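PDB 6Y2K: beta-galactosidase from Marinomonas sp. ef1, which hydrolyses terminal beta-D-galactose residues from beta-galactosides, working as a cold-active hexameric family GH42 enzyme of an Antarctic Marinomonas. Local coordinates for residues H550-L560 / N567-Y578; E632-I640 / A648-Q656. All coordinates share one frame; numbering follows the deposited sequence. Where two conformers were deposited one is given.

Contact 1 (H550-L560 / N567-Y578); sequences HEQIKTELPCL and NPVLMGEGRHYY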
loop_
_atom_site.group_PDB
_atom_site.type_symbol
_atom_site.label_atom_id
_atom_site.label_comp_id
_atom_site.label_asym_id
_atom_site.label_seq_id
_atom_site.Cartn_x
_atom_site.Cartn_y
_atom_site.Cartn_z
ATOM N N HIS A 550 7.736 -26.642 12.227
ATOM C CA HIS A 550 8.953 -26.870 11.449
ATOM C C HIS A 550 9.854 -27.824 12.233
ATOM O O HIS A 550 10.680 -27.398 13.040
ATOM C CB HIS A 550 9.615 -25.499 11.178
ATOM C CG HIS A 550 10.883 -25.544 10.379
ATOM N ND1 HIS A 550 11.905 -24.638 10.577
ATOM C CD2 HIS A 550 11.279 -26.337 9.355
ATOM C CE1 HIS A 550 12.886 -24.890 9.728
ATOM N NE2 HIS A 550 12.527 -25.910 8.967
ATOM N N GLU A 551 9.665 -29.122 12.013
ATOM C CA GLU A 551 10.427 -30.141 12.748
ATOM C C GLU A 551 11.844 -30.258 12.222
ATOM O O GLU A 551 12.049 -30.295 11.011
ATOM C CB GLU A 551 9.731 -31.506 12.688
ATOM C CG GLU A 551 8.475 -31.559 13.533
ATOM C CD GLU A 551 7.593 -32.756 13.260
ATOM O OE1 GLU A 551 7.985 -33.656 12.473
ATOM O OE2 GLU A 551 6.492 -32.786 13.854
ATOM N N GLN A 552 12.808 -30.303 13.139
ATOM C CA GLN A 552 14.213 -30.552 12.827
ATOM C C GLN A 552 14.421 -32.067 12.911
ATOM O O GLN A 552 14.316 -32.642 14.004
ATOM C CB GLN A 552 15.115 -29.827 13.826
ATOM C CG GLN A 552 16.608 -30.024 13.590
ATOM C CD GLN A 552 17.457 -29.351 14.659
ATOM O OE1 GLN A 552 17.340 -28.139 14.895
ATOM N NE2 GLN A 552 18.320 -30.122 15.294
ATOM N N ILE A 553 14.718 -32.698 11.773
ATOM C CA ILE A 553 14.663 -34.161 11.635
ATOM C C ILE A 553 16.000 -34.730 11.150
ATOM O O ILE A 553 16.672 -34.131 10.305
ATOM C CB ILE A 553 13.536 -34.568 10.658
ATOM C CG1 ILE A 553 12.161 -34.250 11.269
ATOM C CG2 ILE A 553 13.594 -36.056 10.297
ATOM C CD1 ILE A 553 11.010 -34.314 10.283
ATOM N N LYS A 554 16.370 -35.884 11.703
ATOM C CA LYS A 554 17.485 -36.687 11.209
ATOM C C LYS A 554 16.914 -37.980 10.635
ATOM O O LYS A 554 16.117 -38.661 11.287
ATOM C CB LYS A 554 18.489 -36.983 12.327
ATOM C CG LYS A 554 19.693 -37.791 11.854
ATOM C CD LYS A 554 20.884 -37.645 12.790
ATOM C CE LYS A 554 22.099 -38.405 12.269
ATOM N NZ LYS A 554 23.378 -37.837 12.793
ATOM N N THR A 555 17.289 -38.292 9.400
ATOM C CA THR A 555 16.828 -39.505 8.721
ATOM C C THR A 555 17.780 -39.881 7.595
ATOM O O THR A 555 18.483 -39.022 7.074
ATOM C CB THR A 555 15.405 -39.336 8.139
ATOM O OG1 THR A 555 14.926 -40.591 7.632
ATOM C CG2 THR A 555 15.368 -38.301 7.007
ATOM N N GLU A 556 17.791 -41.167 7.241
ATOM C CA GLU A 556 18.458 -41.639 6.027
ATOM C C GLU A 556 17.466 -41.841 4.882
ATOM O O GLU A 556 17.871 -42.117 3.759
ATOM C CB GLU A 556 19.215 -42.948 6.298
ATOM C CG GLU A 556 20.335 -42.830 7.317
ATOM C CD GLU A 556 21.378 -41.795 6.938
ATOM O OE1 GLU A 556 21.827 -41.055 7.842
ATOM O OE2 GLU A 556 21.746 -41.707 5.736
ATOM N N LEU A 557 16.172 -41.674 5.150
ATOM C CA LEU A 557 15.161 -41.788 4.102
ATOM C C LEU A 557 15.395 -40.735 3.009
ATOM O O LEU A 557 15.866 -39.642 3.310
ATOM C CB LEU A 557 13.753 -41.617 4.686
ATOM C CG LEU A 557 13.238 -42.733 5.585
ATOM C CD1 LEU A 557 11.994 -42.268 6.322
ATOM C CD2 LEU A 557 12.951 -44.003 4.787
ATOM N N PRO A 558 15.063 -41.057 1.740
ATOM C CA PRO A 558 15.153 -40.022 0.713
ATOM C C PRO A 558 14.199 -38.865 1.004
ATOM O O PRO A 558 13.095 -39.102 1.512
ATOM C CB PRO A 558 14.703 -40.737 -0.564
ATOM C CG PRO A 558 14.810 -42.195 -0.274
ATOM C CD PRO A 558 14.545 -42.322 1.195
ATOM N N CYS A 559 14.632 -37.649 0.677
ATOM C CA CYS A 559 13.849 -36.433 0.881
ATOM C C CYS A 559 13.212 -35.989 -0.426
ATOM O O CYS A 559 13.891 -35.874 -1.442
ATOM C CB CYS A 559 14.741 -35.313 1.399
ATOM S SG CYS A 559 15.261 -35.546 3.104
ATOM N N LEU A 560 11.906 -35.739 -0.378
ATOM C CA LEU A 560 11.147 -35.208 -1.504
ATOM C C LEU A 560 10.974 -33.689 -1.412
ATOM O O LEU A 560 10.712 -33.044 -2.438
ATOM C CB LEU A 560 9.780 -35.881 -1.591
ATOM C CG LEU A 560 9.725 -37.405 -1.802
ATOM C CD1 LEU A 560 10.565 -37.815 -3.011
ATOM C CD2 LEU A 560 10.139 -38.211 -0.569
ATOM N N ASN A 567 17.388 -29.489 5.687
ATOM C CA ASN A 567 16.697 -30.304 6.705
ATOM C C ASN A 567 15.466 -30.945 6.063
ATOM O O ASN A 567 14.765 -30.294 5.292
ATOM C CB ASN A 567 16.316 -29.465 7.947
ATOM C CG ASN A 567 15.303 -30.154 8.874
ATOM O OD1 ASN A 567 15.619 -31.113 9.576
ATOM N ND2 ASN A 567 14.090 -29.624 8.905
ATOM N N PRO A 568 15.199 -32.234 6.366
ATOM C CA PRO A 568 14.026 -32.888 5.779
ATOM C C PRO A 568 12.678 -32.239 6.103
ATOM O O PRO A 568 12.411 -31.924 7.261
ATOM C CB PRO A 568 14.077 -34.298 6.380
ATOM C CG PRO A 568 15.513 -34.536 6.667
ATOM C CD PRO A 568 16.044 -33.206 7.097
ATOM N N VAL A 569 11.863 -32.041 5.067
ATOM C CA VAL A 569 10.480 -31.572 5.196
ATOM C C VAL A 569 9.508 -32.705 4.848
ATOM O O VAL A 569 8.607 -33.001 5.624
ATOM C CB VAL A 569 10.223 -30.314 4.331
ATOM C CG1 VAL A 569 8.728 -30.002 4.195
ATOM C CG2 VAL A 569 10.965 -29.125 4.922
ATOM N N LEU A 570 9.685 -33.331 3.689
ATOM C CA LEU A 570 8.898 -34.513 3.320
ATOM C C LEU A 570 9.865 -35.606 2.879
ATOM O O LEU A 570 10.748 -35.363 2.059
ATOM C CB LEU A 570 7.879 -34.152 2.239
ATOM C CG LEU A 570 7.035 -35.240 1.547
ATOM C CD1 LEU A 570 6.499 -36.278 2.497
ATOM C CD2 LEU A 570 5.880 -34.594 0.793
ATOM N N MET A 571 9.711 -36.793 3.452
ATOM C CA MET A 571 10.670 -37.886 3.275
ATOM C C MET A 571 9.956 -39.216 3.196
ATOM O O MET A 571 8.895 -39.399 3.796
ATOM C CB MET A 571 11.681 -37.905 4.436
ATOM C CG MET A 571 11.078 -38.163 5.826
ATOM S SD MET A 571 11.621 -37.040 7.130
ATOM C CE MET A 571 10.884 -35.500 6.583
ATOM N N GLY A 572 10.556 -40.152 2.477
ATOM C CA GLY A 572 9.993 -41.487 2.337
ATOM C C GLY A 572 10.361 -42.159 1.032
ATOM O O GLY A 572 11.112 -41.615 0.223
ATOM N N GLU A 573 9.808 -43.352 0.845
ATOM C CA GLU A 573 10.059 -44.165 -0.338
ATOM C C GLU A 573 9.035 -45.280 -0.363
ATOM O O GLU A 573 8.434 -45.603 0.678
ATOM C CB GLU A 573 11.483 -44.750 -0.318
ATOM C CG GLU A 573 11.779 -45.676 0.859
ATOM C CD GLU A 573 13.257 -46.017 1.009
ATOM O OE1 GLU A 573 14.049 -45.711 0.094
ATOM O OE2 GLU A 573 13.626 -46.596 2.056
ATOM N N GLY A 574 8.853 -45.870 -1.542
ATOM C CA GLY A 574 7.861 -46.919 -1.740
ATOM C C GLY A 574 6.467 -46.395 -1.424
ATOM O O GLY A 574 5.975 -45.480 -2.099
ATOM N N ARG A 575 5.859 -46.959 -0.382
ATOM C CA ARG A 575 4.487 -46.638 0.005
ATOM C C ARG A 575 4.359 -45.889 1.347
ATOM O O ARG A 575 3.242 -45.708 1.828
ATOM C CB ARG A 575 3.657 -47.931 0.056
ATOM C CG ARG A 575 3.580 -48.685 -1.267
ATOM C CD ARG A 575 2.592 -49.850 -1.201
ATOM N NE ARG A 575 3.089 -50.952 -0.368
ATOM C CZ ARG A 575 2.829 -51.154 0.932
ATOM N NH1 ARG A 575 2.041 -50.337 1.645
ATOM N NH2 ARG A 575 3.374 -52.209 1.543
ATOM N N HIS A 576 5.470 -45.448 1.941
ATOM C CA HIS A 576 5.441 -44.788 3.255
ATOM C C HIS A 576 6.167 -43.439 3.232
ATOM O O HIS A 576 7.325 -43.362 2.826
ATOM C CB HIS A 576 6.055 -45.702 4.318
ATOM C CG HIS A 576 5.458 -47.076 4.341
ATOM N ND1 HIS A 576 6.011 -48.143 3.663
ATOM C CD2 HIS A 576 4.338 -47.550 4.937
ATOM C CE1 HIS A 576 5.263 -49.216 3.850
ATOM N NE2 HIS A 576 4.241 -48.885 4.621
ATOM N N TYR A 577 5.475 -42.385 3.680
ATOM C CA TYR A 577 6.012 -41.013 3.688
ATOM C C TYR A 577 5.688 -40.307 5.002
ATOM O O TYR A 577 4.641 -40.564 5.601
ATOM C CB TYR A 577 5.454 -40.221 2.492
ATOM C CG TYR A 577 5.799 -40.885 1.175
ATOM C CD1 TYR A 577 5.037 -41.951 0.689
ATOM C CD2 TYR A 577 6.922 -40.495 0.448
ATOM C CE1 TYR A 577 5.374 -42.594 -0.492
ATOM C CE2 TYR A 577 7.265 -41.120 -0.742
ATOM C CZ TYR A 577 6.488 -42.169 -1.207
ATOM O OH TYR A 577 6.823 -42.806 -2.381
ATOM N N TYR A 578 6.615 -39.461 5.450
ATOM C CA TYR A 578 6.446 -38.601 6.619
ATOM C C TYR A 578 6.657 -37.129 6.231
ATOM O O TYR A 578 7.636 -36.792 5.550
ATOM C CB TYR A 578 7.435 -38.961 7.739
ATOM C CG TYR A 578 7.232 -38.119 8.985
ATOM C CD1 TYR A 578 6.218 -38.421 9.888
ATOM C CD2 TYR A 578 8.021 -36.990 9.237
ATOM C CE1 TYR A 578 6.004 -37.631 11.014
ATOM C CE2 TYR A 578 7.821 -36.204 10.369
ATOM C CZ TYR A 578 6.807 -36.524 11.249
ATOM O OH TYR A 578 6.582 -35.762 12.377
HETATM O O HOH W 1 10.487 -30.580 8.811
#
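In one of its two modelled conformers, Asn567 clamps the strand 550-555 with both ends of its amide; the second conformer means that this grip may not be permanent. OD1 takes the amide hydrogen of Ile553 N at 2.9 Å, in the carbonyl plane and almost straight (176°), while ND2 donates to Glu551 O at 3.0 Å. With CG anti to its own backbone N (chi1 166°), the amide is carried across to that strand, where it reads the backbone two residues apart much as a neighbouring strand would. A water accompanies it, donating to both Glu551 O and Pro568 O.

The tight part lies just inside. Ile553 reaches tip to tip with Met571, CG2 meeting SD at 3.9 Å, and its CD1 comes against the edge of the Tyr578 ring. Met571 can turn back to this spot because its chain bends at both chi2 and chi3. Beside it, Cys559 SG rests on CB of the Pro568 ring at 3.7 Å, and Thr555 CG2 also touches the proline, at CG. At the buried end, Tyr578 OH donates to the syn lone pair of Glu551 OE1 over 2.5 Å, carboxylate and ring nearly coplanar; OE2 is held by Trp549 NE1 and Arg496 N.

The exposed side is looser. Pro558 and Glu573 cross at about a right angle near solvent, with OE1 nearest the proline CD and CG, and Leu557 CD2 stands 3.8 Å from Glu573 OE2.

Cys559 and Met571 form a non-hydrogen-bonded antiparallel pair, flanked by backbone bonds from Gly572 N to Pro558 O at 2.9 Å and from Leu560 N to Leu570 O. A classic bulge at Val569 and Leu570 kinks the second strand: strands 559-563 and 568-573 make a bulged beta hairpin in the mixed sheet of the trimerisation domain, and strand 550-555 packs against it.

Contact 2 (E632-I640 / A648-Q656); sequences EPQNAELVI and ADVAIWKKQ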
loop_
_atom_site.group_PDB
_atom_site.type_symbol
_atom_site.label_atom_id
_atom_site.label_comp_id
_atom_site.label_asym_id
_atom_site.label_seq_id
_atom_site.Cartn_x
_atom_site.Cartn_y
_atom_site.Cartn_z
ATOM N N GLU A 632 -16.307 -30.282 -17.654
ATOM C CA GLU A 632 -16.729 -31.353 -18.542
ATOM C C GLU A 632 -15.928 -32.601 -18.192
ATOM O O GLU A 632 -14.750 -32.696 -18.542
ATOM C CB GLU A 632 -16.491 -30.961 -20.000
ATOM C CG GLU A 632 -16.961 -32.003 -21.007
ATOM C CD GLU A 632 -16.644 -31.635 -22.450
ATOM O OE1 GLU A 632 -15.808 -30.726 -22.684
ATOM O OE2 GLU A 632 -17.240 -32.262 -23.356
ATOM N N PRO A 633 -16.559 -33.562 -17.494
ATOM C CA PRO A 633 -15.857 -34.813 -17.230
ATOM C C PRO A 633 -15.783 -35.641 -18.511
ATOM O O PRO A 633 -16.624 -35.482 -19.398
ATOM C CB PRO A 633 -16.719 -35.486 -16.159
ATOM C CG PRO A 633 -18.090 -34.927 -16.352
ATOM C CD PRO A 633 -17.974 -33.621 -17.082
ATOM N N GLN A 634 -14.759 -36.479 -18.621
ATOM C CA GLN A 634 -14.595 -37.318 -19.809
ATOM C C GLN A 634 -15.481 -38.562 -19.700
ATOM O O GLN A 634 -15.741 -39.045 -18.600
ATOM C CB GLN A 634 -13.117 -37.680 -20.023
ATOM C CG GLN A 634 -12.523 -38.660 -19.015
ATOM C CD GLN A 634 -10.997 -38.614 -18.941
ATOM O OE1 GLN A 634 -10.364 -37.605 -19.276
ATOM N NE2 GLN A 634 -10.399 -39.716 -18.491
ATOM N N ASN A 635 -15.956 -39.042 -20.850
ATOM C CA ASN A 635 -16.708 -40.297 -20.957
ATOM C C ASN A 635 -17.945 -40.289 -20.059
ATOM O O ASN A 635 -18.132 -41.167 -19.217
ATOM C CB ASN A 635 -15.800 -41.497 -20.647
ATOM C CG ASN A 635 -14.582 -41.552 -21.556
ATOM O OD1 ASN A 635 -14.703 -41.451 -22.777
ATOM N ND2 ASN A 635 -13.403 -41.704 -20.962
ATOM N N ALA A 636 -18.775 -39.272 -20.250
ATOM C CA ALA A 636 -19.962 -39.079 -19.432
ATOM C C ALA A 636 -20.960 -38.208 -20.151
ATOM O O ALA A 636 -20.594 -37.456 -21.055
ATOM C CB ALA A 636 -19.579 -38.448 -18.104
ATOM N N GLU A 637 -22.223 -38.305 -19.757
ATOM C CA GLU A 637 -23.241 -37.427 -20.315
ATOM C C GLU A 637 -23.998 -36.657 -19.237
ATOM O O GLU A 637 -24.181 -37.146 -18.125
ATOM C CB GLU A 637 -24.175 -38.185 -21.273
ATOM C CG GLU A 637 -25.252 -39.045 -20.660
ATOM C CD GLU A 637 -26.092 -39.733 -21.730
ATOM O OE1 GLU A 637 -27.252 -39.313 -21.953
ATOM O OE2 GLU A 637 -25.574 -40.683 -22.350
ATOM N N LEU A 638 -24.400 -35.439 -19.591
ATOM C CA LEU A 638 -25.150 -34.552 -18.712
ATOM C C LEU A 638 -26.516 -35.116 -18.395
ATOM O O LEU A 638 -27.226 -35.526 -19.307
ATOM C CB LEU A 638 -25.398 -33.200 -19.383
ATOM C CG LEU A 638 -24.566 -31.986 -19.009
ATOM C CD1 LEU A 638 -25.066 -30.806 -19.840
ATOM C CD2 LEU A 638 -24.653 -31.670 -17.517
ATOM N N VAL A 639 -26.887 -35.092 -17.114
ATOM C CA VAL A 639 -28.247 -35.430 -16.665
ATOM C C VAL A 639 -28.973 -34.190 -16.124
ATOM O O VAL A 639 -30.095 -33.901 -16.530
ATOM C CB VAL A 639 -28.223 -36.544 -15.604
ATOM C CG1 VAL A 639 -29.640 -36.924 -15.177
ATOM C CG2 VAL A 639 -27.471 -37.761 -16.138
ATOM N N ILE A 640 -28.329 -33.473 -15.205
ATOM C CA ILE A 640 -28.879 -32.255 -14.605
ATOM C C ILE A 640 -27.903 -31.097 -14.845
ATOM O O ILE A 640 -26.686 -31.278 -14.738
ATOM C CB ILE A 640 -29.078 -32.426 -13.073
ATOM C CG1 ILE A 640 -29.996 -33.619 -12.749
ATOM C CG2 ILE A 640 -29.597 -31.146 -12.429
ATOM C CD1 ILE A 640 -31.448 -33.427 -13.118
ATOM N N ALA A 648 -22.904 -20.552 -7.941
ATOM C CA ALA A 648 -23.746 -21.277 -6.968
ATOM C C ALA A 648 -24.644 -22.349 -7.629
ATOM O O ALA A 648 -25.805 -22.511 -7.262
ATOM C CB ALA A 648 -24.585 -20.289 -6.146
ATOM N N ASP A 649 -24.077 -23.084 -8.583
ATOM C CA ASP A 649 -24.823 -24.001 -9.442
ATOM C C ASP A 649 -24.286 -25.422 -9.290
ATOM O O ASP A 649 -23.187 -25.639 -8.758
ATOM C CB ASP A 649 -24.712 -23.519 -10.900
ATOM C CG ASP A 649 -25.741 -24.142 -11.846
ATOM O OD1 ASP A 649 -26.767 -24.699 -11.377
ATOM O OD2 ASP A 649 -25.491 -24.071 -13.083
ATOM N N VAL A 650 -25.090 -26.376 -9.760
ATOM C CA VAL A 650 -24.826 -27.803 -9.667
ATOM C C VAL A 650 -25.022 -28.416 -11.053
ATOM O O VAL A 650 -25.969 -28.060 -11.755
ATOM C CB VAL A 650 -25.838 -28.489 -8.710
ATOM C CG1 VAL A 650 -25.542 -29.977 -8.567
ATOM C CG2 VAL A 650 -25.851 -27.804 -7.344
ATOM N N ALA A 651 -24.133 -29.327 -11.441
ATOM C CA ALA A 651 -24.371 -30.191 -12.597
ATOM C C ALA A 651 -24.133 -31.642 -12.199
ATOM O O ALA A 651 -23.265 -31.930 -11.368
ATOM C CB ALA A 651 -23.483 -29.798 -13.766
ATOM N N ILE A 652 -24.914 -32.543 -12.796
ATOM C CA ILE A 652 -24.846 -33.974 -12.503
ATOM C C ILE A 652 -24.714 -34.740 -13.824
ATOM O O ILE A 652 -25.513 -34.541 -14.744
ATOM C CB ILE A 652 -26.087 -34.462 -11.718
ATOM C CG1 ILE A 652 -26.279 -33.588 -10.460
ATOM C CG2 ILE A 652 -25.942 -35.942 -11.363
ATOM C CD1 ILE A 652 -27.459 -33.957 -9.600
ATOM N N TRP A 653 -23.699 -35.599 -13.890
ATOM C CA TRP A 653 -23.350 -36.372 -15.075
ATOM C C TRP A 653 -23.377 -37.860 -14.723
ATOM O O TRP A 653 -23.156 -38.225 -13.567
ATOM C CB TRP A 653 -21.929 -36.025 -15.548
ATOM C CG TRP A 653 -21.689 -34.589 -15.959
ATOM C CD1 TRP A 653 -21.656 -33.481 -15.144
ATOM C CD2 TRP A 653 -21.400 -34.119 -17.280
ATOM N NE1 TRP A 653 -21.391 -32.351 -15.889
ATOM C CE2 TRP A 653 -21.234 -32.715 -17.202
ATOM C CE3 TRP A 653 -21.281 -34.749 -18.529
ATOM C CZ2 TRP A 653 -20.945 -31.934 -18.324
ATOM C CZ3 TRP A 653 -20.991 -33.969 -19.651
ATOM C CH2 TRP A 653 -20.829 -32.573 -19.537
ATOM N N LYS A 654 -23.621 -38.706 -15.721
ATOM C CA LYS A 654 -23.497 -40.158 -15.566
ATOM C C LYS A 654 -22.398 -40.698 -16.475
ATOM O O LYS A 654 -22.272 -40.269 -17.622
ATOM C CB LYS A 654 -24.827 -40.876 -15.833
ATOM C CG LYS A 654 -25.434 -40.688 -17.214
ATOM C CD LYS A 654 -26.761 -41.433 -17.311
ATOM C CE LYS A 654 -27.427 -41.237 -18.668
ATOM N NZ LYS A 654 -28.813 -41.791 -18.704
ATOM N N LYS A 655 -21.596 -41.621 -15.949
ATOM C CA LYS A 655 -20.534 -42.251 -16.723
ATOM C C LYS A 655 -21.137 -43.104 -17.842
ATOM O O LYS A 655 -22.193 -43.713 -17.655
ATOM C CB LYS A 655 -19.651 -43.111 -15.823
ATOM C CG LYS A 655 -18.844 -42.301 -14.826
ATOM C CD LYS A 655 -18.012 -43.206 -13.940
ATOM C CE LYS A 655 -17.418 -42.442 -12.772
ATOM N NZ LYS A 655 -16.622 -43.338 -11.891
ATOM N N GLN A 656 -20.481 -43.113 -19.003
ATOM C CA GLN A 656 -20.964 -43.864 -20.174
ATOM C C GLN A 656 -20.545 -45.327 -20.080
ATOM O O GLN A 656 -19.457 -45.636 -19.595
ATOM C CB GLN A 656 -20.436 -43.249 -21.474
ATOM C CG GLN A 656 -21.066 -41.900 -21.815
ATOM C CD GLN A 656 -20.342 -41.144 -22.927
ATOM O OE1 GLN A 656 -19.271 -41.550 -23.393
ATOM N NE2 GLN A 656 -20.928 -40.028 -23.354
HETATM O O HOH W 2 -29.567 -41.129 -21.194
#
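Trp653 is sandwiched between Pro633 and Leu638. Proline CD sits over the centre of one face, 3.4 Å from the centroid of the six-membered ring, and Leu638 CG makes a second CH-pi contact over the opposite face at 3.8 Å. The backbone from Ala636 to Glu637 passes along the ring edge. Trp653 chi1 of -61° puts CG anti to the carbonyl carbon, laying the indole across the neighbouring strand. Were this indole replaced by an alanine, Pro633 and Leu638 would probably lose the surface that both pack on.

On the other side of the sheet, Glu637 and Lys654 run side by side, Glu637 CG to Lys654 CE 3.7 Å; their charged ends are too far apart for a salt bridge, and a water joins Glu637 OE1 to Lys654 NZ, which also bonds Ser395. Ile640 and Ile652 pack alongside each other, CB to CB 3.9 Å, against Val391 and Trp339 respectively.

Backbone bonds fix all this: Glu637 and Lys654 pair in both directions, and Ile652 O accepts from Val639 N at 2.8 Å and Ile640 N at 3.0 Å. That shared carbonyl marks a classic beta bulge between two antiparallel strands, the outer one (636-640) at the edge of the four-stranded C-terminal sheet.

How the contacts relate
Following the chain from the N terminus, the TIM barrel comes first and neither contact belongs to it. Contact 1 then closes a short loop, its segments being separated by six residues, within the trimerisation domain; there it ties strand 549-555 of a two-stranded sheet to the mixed sheet. The chain continues through helix 585-598 and the first two strands of the four-stranded C-terminal sheet before contact 2 closes another short loop, seven residues long, and sets strand 636-640 beside 649-655 against helices 333-343 and 377-395. The two loops are in series, neither nested nor crossed. The centres of contact 1 and contact 2 are about 40 Å apart, and the nearest atoms of contact 1 and contact 2 about 23 Å apart.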